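PDB 6QGL: VP5 from Halorubrum pleomorphic virus 6, which probably mediates fusion of the viral envelope with the host membrane, as a prokaryotic viral envelope protein predicted to be anchored by a transmembrane helix. Local coordinates for residues E129-T134 with S164-K169; T149-P154 with T217-D222; T185-T190 with Y199-Y204. All coordinates share one frame; numbering follows the deposited sequence.

Contact 1: residues E129-T134 with S164-K169; sequences ELEAMT and SPNTLK
The ST turn begun by Ser164, which leads into outermost strand 166-174 of a four-stranded antiparallel sheet, docks on Glu131 and Thr134 of the long helix 97-140. Within the turn, Ser164 OG accepts from Asn166 N at 3.2 Å. Ser164 OG also donates across the contact to Glu131 OE1, 3.2 Å away. A second donor reaches that oxygen: Asn166 ND2 stands 3.1 Å from Glu131 OE1, with Glu131 OE1 lying in the amide plane of Asn166 and an N-H...O angle of 150°. The amide nitrogen arrives almost head-on to the carboxylate C-O bond, the hydroxyl on the syn side and somewhat out of plane, and both come from the same face of the carboxylate. Amide and carboxylate planes are turned 71° apart. Glu131 gets there by bending at chi2 (61°), which folds its carboxylate over the turn. Nearer the helix, Glu131 CB packs beside Leu168 CD1 at 4.1 Å. Asn166 ND2 also makes a weak bond to Thr134 OG1 at 3.0 Å, while Asn166 OD1 is taken by His188 of the adjacent strand. Thr134 OG1 donates back to Leu130 O at 2.7 Å, from above the carbonyl plane, and Thr134 CG2 packs on Pro165 CD at 3.8 Å. With two neutral donors gathered on OE1 and a weak bond from Gln135 to OE2, the contact would probably favour a charged Glu131 and fix the rotation of its carboxylate.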
ATOM      1  N   GLU A 129      -6.160 -10.731  14.275  1.00 49.59           N
ATOM      2  CA  GLU A 129      -6.130  -9.501  15.063  1.00 49.54           C
ATOM      3  C   GLU A 129      -7.530  -9.180  15.557  1.00 53.38           C
ATOM      4  O   GLU A 129      -7.688  -8.909  16.744  1.00 53.67           O
ATOM      5  CB  GLU A 129      -5.556  -8.336  14.243  1.00 50.77           C
ATOM      6  CG  GLU A 129      -5.405  -7.032  15.008  1.00 58.34           C
ATOM      7  CD  GLU A 129      -4.891  -5.887  14.161  1.00 72.47           C
ATOM      8  OE1 GLU A 129      -5.568  -5.532  13.168  1.00 65.70           O
ATOM      9  OE2 GLU A 129      -3.812  -5.344  14.489  1.00 62.50           O
ATOM     10  N   LEU A 130      -8.548  -9.249  14.666  1.00 49.49           N
ATOM     11  CA  LEU A 130      -9.942  -9.000  15.040  1.00 49.47           C
ATOM     12  C   LEU A 130     -10.359  -9.921  16.183  1.00 54.75           C
ATOM     13  O   LEU A 130     -10.959  -9.441  17.142  1.00 55.10           O
ATOM     14  CB  LEU A 130     -10.907  -9.116  13.842  1.00 49.18           C
ATOM     15  CG  LEU A 130     -12.412  -8.921  14.133  1.00 54.01           C
ATOM     16  CD1 LEU A 130     -12.704  -7.558  14.759  1.00 54.46           C
ATOM     17  CD2 LEU A 130     -13.233  -9.098  12.890  1.00 56.23           C
ATOM     18  N   GLU A 131      -9.981 -11.215  16.109  1.00 51.65           N
ATOM     19  CA  GLU A 131     -10.258 -12.193  17.159  1.00 52.26           C
ATOM     20  C   GLU A 131      -9.575 -11.801  18.470  1.00 56.75           C
ATOM     21  O   GLU A 131     -10.210 -11.873  19.525  1.00 57.17           O
ATOM     22  CB  GLU A 131      -9.833 -13.607  16.722  1.00 54.08           C
ATOM     23  CG  GLU A 131     -10.201 -14.707  17.714  1.00 66.36           C
ATOM     24  CD  GLU A 131     -11.680 -14.905  18.003  1.00 86.24           C
ATOM     25  OE1 GLU A 131     -12.519 -14.392  17.229  1.00 89.80           O
ATOM     26  OE2 GLU A 131     -12.004 -15.582  19.004  1.00 74.04           O
ATOM     27  N   ALA A 132      -8.298 -11.365  18.400  1.00 53.22           N
ATOM     28  CA  ALA A 132      -7.528 -10.931  19.570  1.00 53.59           C
ATOM     29  C   ALA A 132      -8.161  -9.686  20.201  1.00 56.95           C
ATOM     30  O   ALA A 132      -8.204  -9.582  21.429  1.00 57.29           O
ATOM     31  CB  ALA A 132      -6.083 -10.654  19.186  1.00 54.64           C
ATOM     32  N   MET A 133      -8.679  -8.766  19.357  1.00 52.40           N
ATOM     33  CA  MET A 133      -9.362  -7.539  19.781  1.00 52.03           C
ATOM     34  C   MET A 133     -10.704  -7.895  20.423  1.00 55.06           C
ATOM     35  O   MET A 133     -11.053  -7.326  21.457  1.00 54.71           O
ATOM     36  CB  MET A 133      -9.553  -6.576  18.597  1.00 54.00           C
ATOM     37  CG  MET A 133      -8.258  -5.964  18.098  1.00 57.87           C
ATOM     38  SD  MET A 133      -8.491  -4.509  17.045  1.00 62.09           S
ATOM     39  CE  MET A 133      -8.955  -5.276  15.507  1.00 57.84           C
ATOM     40  N   THR A 134     -11.427  -8.874  19.832  1.00 51.15           N
ATOM     41  CA  THR A 134     -12.709  -9.384  20.329  1.00 50.87           C
ATOM     42  C   THR A 134     -12.513 -10.005  21.716  1.00 55.18           C
ATOM     43  O   THR A 134     -13.271  -9.682  22.632  1.00 54.74           O
ATOM     44  CB  THR A 134     -13.330 -10.358  19.317  1.00 54.78           C
ATOM     45  OG1 THR A 134     -13.493  -9.687  18.070  1.00 52.39           O
ATOM     46  CG2 THR A 134     -14.676 -10.904  19.772  1.00 52.60           C
ATOM     47  N   SER A 164     -16.837 -15.988  22.001  1.00 61.42           N
ATOM     48  CA  SER A 164     -16.617 -15.048  20.907  1.00 59.77           C
ATOM     49  C   SER A 164     -17.678 -15.254  19.821  1.00 63.47           C
ATOM     50  O   SER A 164     -17.990 -16.407  19.497  1.00 64.16           O
ATOM     51  CB  SER A 164     -15.221 -15.226  20.316  1.00 62.15           C
ATOM     52  OG  SER A 164     -15.005 -14.349  19.221  1.00 69.33           O
ATOM     53  N   PRO A 165     -18.226 -14.171  19.216  1.00 58.75           N
ATOM     54  CA  PRO A 165     -19.191 -14.364  18.119  1.00 58.54           C
ATOM     55  C   PRO A 165     -18.497 -14.810  16.823  1.00 60.47           C
ATOM     56  O   PRO A 165     -19.167 -15.188  15.861  1.00 60.42           O
ATOM     57  CB  PRO A 165     -19.840 -12.986  17.980  1.00 60.23           C
ATOM     58  CG  PRO A 165     -18.798 -12.035  18.415  1.00 63.90           C
ATOM     59  CD  PRO A 165     -17.966 -12.735  19.458  1.00 59.56           C
ATOM     60  N   ASN A 166     -17.146 -14.770  16.816  1.00 55.20           N
ATOM     61  CA  ASN A 166     -16.285 -15.136  15.693  1.00 53.87           C
ATOM     62  C   ASN A 166     -15.772 -16.570  15.777  1.00 58.47           C
ATOM     63  O   ASN A 166     -15.573 -17.108  16.867  1.00 58.75           O
ATOM     64  CB  ASN A 166     -15.070 -14.206  15.606  1.00 51.15           C
ATOM     65  CG  ASN A 166     -15.327 -12.728  15.743  1.00 60.43           C
ATOM     66  OD1 ASN A 166     -16.288 -12.175  15.196  1.00 51.51           O
ATOM     67  ND2 ASN A 166     -14.438 -12.054  16.455  1.00 48.45           N
ATOM     68  N   THR A 167     -15.512 -17.162  14.604  1.00 55.16           N
ATOM     69  CA  THR A 167     -14.937 -18.492  14.426  1.00 55.54           C
ATOM     70  C   THR A 167     -13.963 -18.397  13.250  1.00 58.78           C
ATOM     71  O   THR A 167     -14.363 -17.982  12.157  1.00 57.66           O
ATOM     72  CB  THR A 167     -16.026 -19.563  14.182  1.00 64.13           C
ATOM     73  OG1 THR A 167     -17.101 -19.400  15.109  1.00 64.91           O
ATOM     74  CG2 THR A 167     -15.480 -20.983  14.274  1.00 62.91           C
ATOM     75  N   LEU A 168     -12.682 -18.735  13.485  1.00 55.70           N
ATOM     76  CA  LEU A 168     -11.662 -18.736  12.435  1.00 55.00           C
ATOM     77  C   LEU A 168     -11.531 -20.170  11.950  1.00 60.12           C
ATOM     78  O   LEU A 168     -10.938 -21.012  12.635  1.00 60.72           O
ATOM     79  CB  LEU A 168     -10.302 -18.167  12.917  1.00 54.55           C
ATOM     80  CG  LEU A 168     -10.279 -16.781  13.574  1.00 58.02           C
ATOM     81  CD1 LEU A 168      -8.857 -16.296  13.758  1.00 57.52           C
ATOM     82  CD2 LEU A 168     -11.064 -15.757  12.778  1.00 59.26           C
ATOM     83  N   LYS A 169     -12.170 -20.461  10.806  1.00 56.78           N
ATOM     84  CA  LYS A 169     -12.225 -21.792  10.201  1.00 57.38           C
ATOM     85  C   LYS A 169     -11.030 -22.050   9.299  1.00 61.17           C
ATOM     86  O   LYS A 169     -10.702 -21.213   8.459  1.00 59.48           O
ATOM     87  CB  LYS A 169     -13.537 -21.972   9.414  1.00 59.78           C
ATOM     88  CG  LYS A 169     -14.797 -21.979  10.278  1.00 68.33           C
ATOM     89  CD  LYS A 169     -16.071 -21.933   9.443  1.00 76.60           C
ATOM     90  CE  LYS A 169     -16.624 -23.303   9.139  1.00 89.51           C
ATOM     91  NZ  LYS A 169     -17.811 -23.231   8.249  1.00100.71           N
TER

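Contact 2: residues T149-P154 with T217-D222; sequences TDFGDP and TYNTVD
Asn219 carries its CG anti to the backbone N (chi1 -169°), which swings the amide across to the backbone of Asp150, while Phe151, with CG beside its own backbone N (chi1 -66°), slides its ring along that amide. The two flat groups stack with planes only 3° apart. Asn219 OD1 sits over one face of the ring, displaced toward the rim and 3.9 Å from Phe151 CE1. Asn219 OD1 also accepts from Asp150 N at 3.0 Å, in the plane of its carbonyl. Asn219 ND2 donates to Ile148 O, so the amide ties the end of helix 145-148 to the loop that follows. At the ring's edge lies a backbone oxygen, with Phe151 CD2 3.6 Å from Thr217 O.

A backbone bond complements the side-chain one: Thr220 N donates to Asp150 O at 3.1 Å. Asp150 O also receives a water at 2.8 Å, and this water donates in addition to Tyr218 O and accepts from Thr220 OG1. A second water joins Asp150 OD2 to Thr220 O, at 2.8 Å from the latter. Asp150 OD1 accepts from Gly152 N at 3.0 Å, on the anti side and tilted from the carboxylate plane, closing an Asx turn.

Strand 219-221, which pairs with 224-226 in a small hairpin, is thus fastened to an irregular loop by a mixture of main chain, side chain and water. The Asn219 amide brackets Thr149 between Ile148 O and Asp150 N, as one residue of a parallel strand brackets a residue of its neighbour: a side chain bonding to main-chain groups beside the hairpin, next to a loop shaped by the Asx turn at Asp150.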
ATOM      1  N   THR A 149     -17.087  -5.765  16.720  1.00 54.56           N
ATOM      2  CA  THR A 149     -17.639  -6.660  15.701  1.00 54.15           C
ATOM      3  C   THR A 149     -19.025  -6.176  15.298  1.00 59.78           C
ATOM      4  O   THR A 149     -20.019  -6.544  15.929  1.00 60.33           O
ATOM      5  CB  THR A 149     -17.611  -8.140  16.137  1.00 58.05           C
ATOM      6  OG1 THR A 149     -18.371  -8.305  17.332  1.00 57.69           O
ATOM      7  CG2 THR A 149     -16.205  -8.697  16.304  1.00 54.49           C
ATOM      8  N   ASP A 150     -19.084  -5.310  14.274  1.00 57.06           N
ATOM      9  CA  ASP A 150     -20.344  -4.788  13.741  1.00 58.30           C
ATOM     10  C   ASP A 150     -20.452  -5.163  12.271  1.00 62.42           C
ATOM     11  O   ASP A 150     -19.724  -4.626  11.432  1.00 61.91           O
ATOM     12  CB  ASP A 150     -20.482  -3.266  13.952  1.00 60.91           C
ATOM     13  CG  ASP A 150     -21.791  -2.654  13.463  1.00 72.02           C
ATOM     14  OD1 ASP A 150     -22.666  -3.412  12.978  1.00 73.10           O
ATOM     15  OD2 ASP A 150     -21.942  -1.421  13.570  1.00 78.46           O
ATOM     16  N   PHE A 151     -21.358  -6.098  11.970  1.00 59.58           N
ATOM     17  CA  PHE A 151     -21.579  -6.590  10.612  1.00 59.82           C
ATOM     18  C   PHE A 151     -22.911  -6.094  10.054  1.00 66.36           C
ATOM     19  O   PHE A 151     -23.315  -6.504   8.969  1.00 67.22           O
ATOM     20  CB  PHE A 151     -21.406  -8.127  10.554  1.00 60.88           C
ATOM     21  CG  PHE A 151     -19.970  -8.524  10.850  1.00 60.71           C
ATOM     22  CD1 PHE A 151     -19.488  -8.534  12.156  1.00 63.19           C
ATOM     23  CD2 PHE A 151     -19.070  -8.759   9.818  1.00 62.14           C
ATOM     24  CE1 PHE A 151     -18.151  -8.834  12.427  1.00 62.78           C
ATOM     25  CE2 PHE A 151     -17.732  -9.057  10.089  1.00 63.60           C
ATOM     26  CZ  PHE A 151     -17.280  -9.079  11.391  1.00 61.18           C
ATOM     27  N   GLY A 152     -23.550  -5.178  10.779  1.00 63.96           N
ATOM     28  CA  GLY A 152     -24.815  -4.579  10.373  1.00 65.96           C
ATOM     29  C   GLY A 152     -25.859  -4.571  11.467  1.00 71.41           C
ATOM     30  O   GLY A 152     -26.505  -3.545  11.697  1.00 72.92           O
ATOM     31  N   ASP A 153     -26.030  -5.723  12.140  1.00 67.34           N
ATOM     32  CA  ASP A 153     -26.975  -5.896  13.243  1.00 68.07           C
ATOM     33  C   ASP A 153     -26.213  -6.426  14.476  1.00 69.44           C
ATOM     34  O   ASP A 153     -26.284  -7.618  14.793  1.00 68.57           O
ATOM     35  CB  ASP A 153     -28.128  -6.823  12.822  1.00 71.70           C
ATOM     36  CG  ASP A 153     -29.230  -6.969  13.850  1.00 84.60           C
ATOM     37  OD1 ASP A 153     -29.140  -6.324  14.915  1.00 85.39           O
ATOM     38  OD2 ASP A 153     -30.183  -7.725  13.588  1.00 92.02           O
ATOM     39  N   PRO A 154     -25.474  -5.539  15.181  1.00 64.64           N
ATOM     40  CA  PRO A 154     -24.661  -5.994  16.318  1.00 62.78           C
ATOM     41  C   PRO A 154     -25.425  -6.155  17.636  1.00 66.32           C
ATOM     42  O   PRO A 154     -25.154  -5.453  18.616  1.00 65.88           O
ATOM     43  CB  PRO A 154     -23.558  -4.939  16.386  1.00 63.67           C
ATOM     44  CG  PRO A 154     -24.221  -3.693  15.915  1.00 69.54           C
ATOM     45  CD  PRO A 154     -25.272  -4.097  14.923  1.00 66.46           C
ATOM     46  N   THR A 217     -20.407  -7.989   4.524  1.00 65.01           N
ATOM     47  CA  THR A 217     -19.131  -8.717   4.506  1.00 63.61           C
ATOM     48  C   THR A 217     -18.133  -7.968   5.383  1.00 67.60           C
ATOM     49  O   THR A 217     -17.818  -8.458   6.462  1.00 68.38           O
ATOM     50  CB  THR A 217     -18.662  -9.004   3.089  1.00 71.15           C
ATOM     51  OG1 THR A 217     -18.474  -7.764   2.424  1.00 73.33           O
ATOM     52  CG2 THR A 217     -19.639  -9.871   2.313  1.00 69.03           C
ATOM     53  N   TYR A 218     -17.868  -6.701   5.061  1.00 62.65           N
ATOM     54  CA  TYR A 218     -16.987  -5.805   5.823  1.00 60.99           C
ATOM     55  C   TYR A 218     -17.398  -5.572   7.290  1.00 63.57           C
ATOM     56  O   TYR A 218     -18.580  -5.690   7.631  1.00 63.82           O
ATOM     57  CB  TYR A 218     -16.911  -4.448   5.111  1.00 62.72           C
ATOM     58  CG  TYR A 218     -18.254  -3.776   4.933  1.00 65.72           C
ATOM     59  CD1 TYR A 218     -19.117  -4.154   3.906  1.00 68.51           C
ATOM     60  CD2 TYR A 218     -18.665  -2.757   5.789  1.00 67.20           C
ATOM     61  CE1 TYR A 218     -20.360  -3.549   3.747  1.00 70.90           C
ATOM     62  CE2 TYR A 218     -19.907  -2.143   5.640  1.00 69.76           C
ATOM     63  CZ  TYR A 218     -20.750  -2.541   4.615  1.00 78.05           C
ATOM     64  OH  TYR A 218     -21.972  -1.931   4.458  1.00 80.80           O
ATOM     65  N   ASN A 219     -16.410  -5.217   8.135  1.00 58.50           N
ATOM     66  CA  ASN A 219     -16.594  -4.863   9.542  1.00 57.94           C
ATOM     67  C   ASN A 219     -16.576  -3.335   9.672  1.00 62.65           C
ATOM     68  O   ASN A 219     -15.839  -2.669   8.942  1.00 62.39           O
ATOM     69  CB  ASN A 219     -15.477  -5.472  10.401  1.00 55.85           C
ATOM     70  CG  ASN A 219     -15.692  -5.400  11.903  1.00 69.86           C
ATOM     71  OD1 ASN A 219     -16.791  -5.138  12.408  1.00 62.78           O
ATOM     72  ND2 ASN A 219     -14.633  -5.651  12.653  1.00 58.81           N
ATOM     73  N   THR A 220     -17.388  -2.786  10.595  1.00 59.78           N
ATOM     74  CA  THR A 220     -17.452  -1.346  10.857  1.00 60.41           C
ATOM     75  C   THR A 220     -17.036  -1.086  12.306  1.00 63.13           C
ATOM     76  O   THR A 220     -17.735  -1.503  13.229  1.00 62.65           O
ATOM     77  CB  THR A 220     -18.829  -0.757  10.487  1.00 70.61           C
ATOM     78  OG1 THR A 220     -19.204  -1.191   9.178  1.00 71.33           O
ATOM     79  CG2 THR A 220     -18.845   0.768  10.535  1.00 70.47           C
ATOM     80  N   VAL A 221     -15.871  -0.447  12.502  1.00 59.17           N
ATOM     81  CA  VAL A 221     -15.337  -0.116  13.830  1.00 58.77           C
ATOM     82  C   VAL A 221     -15.037   1.381  13.858  1.00 64.49           C
ATOM     83  O   VAL A 221     -14.147   1.837  13.135  1.00 64.46           O
ATOM     84  CB  VAL A 221     -14.089  -0.963  14.225  1.00 61.08           C
ATOM     85  CG1 VAL A 221     -13.561  -0.570  15.608  1.00 60.84           C
ATOM     86  CG2 VAL A 221     -14.382  -2.458  14.162  1.00 59.86           C
ATOM     87  N   ASP A 222     -15.790   2.139  14.682  1.00 62.51           N
ATOM     88  CA  ASP A 222     -15.666   3.592  14.841  1.00 63.96           C
ATOM     89  C   ASP A 222     -15.721   4.321  13.474  1.00 68.81           C
ATOM     90  O   ASP A 222     -14.820   5.089  13.125  1.00 69.34           O
ATOM     91  CB  ASP A 222     -14.407   3.942  15.671  1.00 65.80           C
ATOM     92  CG  ASP A 222     -14.293   5.388  16.116  1.00 79.98           C
ATOM     93  OD1 ASP A 222     -15.306   5.948  16.593  1.00 82.48           O
ATOM     94  OD2 ASP A 222     -13.185   5.952  16.009  1.00 86.55           O
TER
HETATM   95  O   HOH W   1     -20.466  -3.804   8.848  1.00 48.44           O
HETATM   96  O   HOH W   2     -19.524  -0.076  14.809  1.00 62.65           O

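Contact 3: residues T185-T190 with Y199-Y204; sequences TFRHNT and YSVVEY
Arg187 faces Glu203 at a non-hydrogen-bonded pair of an antiparallel hairpin, and its chain runs extended over the neighbouring strand. Arg187 CB lies 3.9 Å from Glu203 CG. CG runs by Val202 O and Glu203 OE1, Arg187 CD passes Glu203 OE1 at 3.3 Å, and NE stays near that oxygen. CZ lies near Val201 CG2. At the tip, Arg187 NH2 forms a salt bridge with Glu203 OE1 at 2.8 Å; the oxygen lies at the guanidinium edge, 25° out of its plane, and the two planar groups stand 83° apart. Val201 CG2 lies over one guanidinium face, toward its rim, 3.6 Å from Arg187 NH1. The backbones are joined at the hydrogen-bonded pairs Phe186 with Tyr204 and His188 with Val202; His188 N meets Val202 O at 2.8 Å. Thr190 N extends the ladder to Ser200 O.

Glu203 OE2 bridges to Lys169, which places the acid between two cations and probably keeps it ionised. The hairpin forms the middle of the sheet: strand 166-174 flanks 180-189, and strand 209-213 flanks 201-204. On the face bearing Phe186, His188, Val202 and Tyr204, Phe186 packs on Val127 and Leu130 of helix 97-140, and Phe151 of a loop stacks on His188.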
ATOM      1  N   THR A 185     -10.969 -18.766   7.177  1.00 53.53           N
ATOM      2  CA  THR A 185     -12.283 -18.318   6.747  1.00 52.93           C
ATOM      3  C   THR A 185     -12.934 -17.687   7.962  1.00 56.37           C
ATOM      4  O   THR A 185     -13.074 -18.336   9.005  1.00 56.59           O
ATOM      5  CB  THR A 185     -13.081 -19.462   6.115  1.00 59.34           C
ATOM      6  OG1 THR A 185     -12.424 -19.834   4.910  1.00 57.83           O
ATOM      7  CG2 THR A 185     -14.521 -19.070   5.798  1.00 57.56           C
ATOM      8  N   PHE A 186     -13.284 -16.406   7.840  1.00 52.14           N
ATOM      9  CA  PHE A 186     -13.900 -15.665   8.925  1.00 51.82           C
ATOM     10  C   PHE A 186     -15.403 -15.891   8.989  1.00 56.52           C
ATOM     11  O   PHE A 186     -16.126 -15.480   8.082  1.00 56.84           O
ATOM     12  CB  PHE A 186     -13.569 -14.164   8.822  1.00 52.79           C
ATOM     13  CG  PHE A 186     -14.206 -13.353   9.921  1.00 54.26           C
ATOM     14  CD1 PHE A 186     -13.635 -13.295  11.188  1.00 57.00           C
ATOM     15  CD2 PHE A 186     -15.400 -12.677   9.705  1.00 56.74           C
ATOM     16  CE1 PHE A 186     -14.244 -12.573  12.214  1.00 57.98           C
ATOM     17  CE2 PHE A 186     -16.012 -11.970  10.735  1.00 59.71           C
ATOM     18  CZ  PHE A 186     -15.428 -11.914  11.981  1.00 57.39           C
ATOM     19  N   ARG A 187     -15.872 -16.503  10.085  1.00 53.01           N
ATOM     20  CA  ARG A 187     -17.291 -16.715  10.362  1.00 53.40           C
ATOM     21  C   ARG A 187     -17.663 -15.852  11.569  1.00 56.17           C
ATOM     22  O   ARG A 187     -16.890 -15.777  12.522  1.00 54.65           O
ATOM     23  CB  ARG A 187     -17.605 -18.206  10.615  1.00 54.07           C
ATOM     24  CG  ARG A 187     -19.074 -18.490  10.950  1.00 61.90           C
ATOM     25  CD  ARG A 187     -19.404 -19.966  10.887  1.00 70.75           C
ATOM     26  NE  ARG A 187     -20.784 -20.242  11.292  1.00 78.40           N
ATOM     27  CZ  ARG A 187     -21.839 -20.212  10.482  1.00 92.86           C
ATOM     28  NH1 ARG A 187     -23.051 -20.478  10.949  1.00 79.89           N
ATOM     29  NH2 ARG A 187     -21.691 -19.904   9.199  1.00 81.18           N
ATOM     30  N   HIS A 188     -18.828 -15.187  11.509  1.00 53.59           N
ATOM     31  CA  HIS A 188     -19.356 -14.335  12.572  1.00 53.75           C
ATOM     32  C   HIS A 188     -20.848 -14.584  12.738  1.00 60.11           C
ATOM     33  O   HIS A 188     -21.604 -14.449  11.778  1.00 60.39           O
ATOM     34  CB  HIS A 188     -19.084 -12.846  12.278  1.00 53.74           C
ATOM     35  CG  HIS A 188     -19.642 -11.908  13.305  1.00 57.33           C
ATOM     36  ND1 HIS A 188     -18.949 -11.614  14.463  1.00 58.44           N
ATOM     37  CD2 HIS A 188     -20.814 -11.232  13.314  1.00 59.96           C
ATOM     38  CE1 HIS A 188     -19.718 -10.776  15.137  1.00 58.36           C
ATOM     39  NE2 HIS A 188     -20.847 -10.512  14.485  1.00 59.65           N
ATOM     40  N   ASN A 189     -21.259 -14.943  13.964  1.00 58.20           N
ATOM     41  CA  ASN A 189     -22.655 -15.167  14.337  1.00 60.13           C
ATOM     42  C   ASN A 189     -22.946 -14.402  15.627  1.00 64.28           C
ATOM     43  O   ASN A 189     -22.248 -14.601  16.624  1.00 63.28           O
ATOM     44  CB  ASN A 189     -22.969 -16.663  14.501  1.00 64.02           C
ATOM     45  CG  ASN A 189     -24.443 -16.961  14.669  1.00 93.87           C
ATOM     46  OD1 ASN A 189     -25.312 -16.281  14.112  1.00 92.54           O
ATOM     47  ND2 ASN A 189     -24.761 -17.991  15.435  1.00 88.07           N
ATOM     48  N   THR A 190     -23.980 -13.538  15.607  1.00 61.60           N
ATOM     49  CA  THR A 190     -24.385 -12.710  16.751  1.00 61.54           C
ATOM     50  C   THR A 190     -24.945 -13.534  17.929  1.00 66.83           C
ATOM     51  O   THR A 190     -24.958 -13.040  19.059  1.00 66.52           O
ATOM     52  CB  THR A 190     -25.338 -11.591  16.323  1.00 68.83           C
ATOM     53  OG1 THR A 190     -26.507 -12.163  15.738  1.00 70.86           O
ATOM     54  CG2 THR A 190     -24.685 -10.596  15.363  1.00 65.10           C
ATOM     55  N   TYR A 199     -31.337 -12.704  13.808  1.00 73.65           N
ATOM     56  CA  TYR A 199     -30.345 -13.653  13.278  1.00 71.77           C
ATOM     57  C   TYR A 199     -29.460 -13.009  12.221  1.00 73.76           C
ATOM     58  O   TYR A 199     -29.952 -12.568  11.182  1.00 74.41           O
ATOM     59  CB  TYR A 199     -31.016 -14.926  12.729  1.00 74.62           C
ATOM     60  CG  TYR A 199     -30.053 -16.017  12.299  1.00 75.00           C
ATOM     61  CD1 TYR A 199     -29.310 -16.727  13.238  1.00 75.81           C
ATOM     62  CD2 TYR A 199     -29.939 -16.389  10.963  1.00 76.05           C
ATOM     63  CE1 TYR A 199     -28.452 -17.757  12.854  1.00 75.71           C
ATOM     64  CE2 TYR A 199     -29.088 -17.422  10.567  1.00 76.04           C
ATOM     65  CZ  TYR A 199     -28.342 -18.101  11.517  1.00 82.23           C
ATOM     66  OH  TYR A 199     -27.493 -19.113  11.134  1.00 82.25           O
ATOM     67  N   SER A 200     -28.164 -12.893  12.538  1.00 67.67           N
ATOM     68  CA  SER A 200     -27.161 -12.286  11.676  1.00 65.76           C
ATOM     69  C   SER A 200     -25.909 -13.164  11.653  1.00 67.97           C
ATOM     70  O   SER A 200     -25.287 -13.392  12.696  1.00 66.61           O
ATOM     71  CB  SER A 200     -26.835 -10.875  12.160  1.00 68.24           C
ATOM     72  OG  SER A 200     -25.906 -10.221  11.314  1.00 75.13           O
ATOM     73  N   VAL A 201     -25.573 -13.688  10.465  1.00 64.17           N
ATOM     74  CA  VAL A 201     -24.406 -14.543  10.245  1.00 62.55           C
ATOM     75  C   VAL A 201     -23.705 -14.179   8.927  1.00 64.84           C
ATOM     76  O   VAL A 201     -24.367 -13.929   7.918  1.00 65.76           O
ATOM     77  CB  VAL A 201     -24.725 -16.066  10.377  1.00 67.74           C
ATOM     78  CG1 VAL A 201     -25.731 -16.533   9.330  1.00 69.58           C
ATOM     79  CG2 VAL A 201     -23.459 -16.925  10.326  1.00 66.23           C
ATOM     80  N   VAL A 202     -22.366 -14.104   8.967  1.00 58.69           N
ATOM     81  CA  VAL A 202     -21.511 -13.841   7.815  1.00 56.95           C
ATOM     82  C   VAL A 202     -20.330 -14.819   7.845  1.00 58.98           C
ATOM     83  O   VAL A 202     -19.815 -15.132   8.917  1.00 57.68           O
ATOM     84  CB  VAL A 202     -21.093 -12.349   7.651  1.00 60.15           C
ATOM     85  CG1 VAL A 202     -19.974 -11.943   8.611  1.00 58.30           C
ATOM     86  CG2 VAL A 202     -20.716 -12.033   6.205  1.00 59.89           C
ATOM     87  N   GLU A 203     -19.954 -15.346   6.680  1.00 55.47           N
ATOM     88  CA  GLU A 203     -18.830 -16.265   6.531  1.00 54.36           C
ATOM     89  C   GLU A 203     -18.189 -15.999   5.187  1.00 56.96           C
ATOM     90  O   GLU A 203     -18.854 -16.148   4.161  1.00 57.54           O
ATOM     91  CB  GLU A 203     -19.269 -17.732   6.672  1.00 56.87           C
ATOM     92  CG  GLU A 203     -18.092 -18.689   6.789  1.00 65.67           C
ATOM     93  CD  GLU A 203     -18.416 -20.158   6.980  1.00 83.81           C
ATOM     94  OE1 GLU A 203     -19.456 -20.475   7.600  1.00 75.19           O
ATOM     95  OE2 GLU A 203     -17.608 -20.997   6.520  1.00 78.65           O
ATOM     96  N   TYR A 204     -16.918 -15.555   5.190  1.00 51.71           N
ATOM     97  CA  TYR A 204     -16.184 -15.223   3.968  1.00 50.59           C
ATOM     98  C   TYR A 204     -14.658 -15.222   4.145  1.00 53.79           C
ATOM     99  O   TYR A 204     -14.147 -15.373   5.258  1.00 53.22           O
ATOM    100  CB  TYR A 204     -16.679 -13.878   3.379  1.00 51.38           C
ATOM    101  CG  TYR A 204     -16.326 -12.652   4.193  1.00 51.57           C
ATOM    102  CD1 TYR A 204     -17.051 -12.311   5.331  1.00 53.58           C
ATOM    103  CD2 TYR A 204     -15.318 -11.784   3.779  1.00 51.37           C
ATOM    104  CE1 TYR A 204     -16.740 -11.176   6.073  1.00 53.20           C
ATOM    105  CE2 TYR A 204     -15.003 -10.642   4.508  1.00 51.79           C
ATOM    106  CZ  TYR A 204     -15.715 -10.343   5.655  1.00 57.47           C
ATOM    107  OH  TYR A 204     -15.397  -9.213   6.366  1.00 56.10           O
TER

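Overall arrangement
The three contacts form one cluster, with contact 1 centred 13 Å from contact 2 and 11 Å from contact 3, and contacts 2 and 3 also 11 Å apart. Contacts 1 and 3 share the sheet through neighbouring strands 166-174 and 180-189, joined by a probable backbone hydrogen bond between Lys169 O and Thr185 N at 2.8 Å. Phe151 of contact 2 meets contact 3 from the loop side, its ring against Phe186 with the planes about 25° apart. Thr149 connects contacts 1 and 2, its CG2 lying 3.4 Å from Thr134 OG1. Helix 97-140, the four-stranded sheet 166-213 and hairpin 219-226 are thereby packed together within the N-terminal family region of the envelope protein.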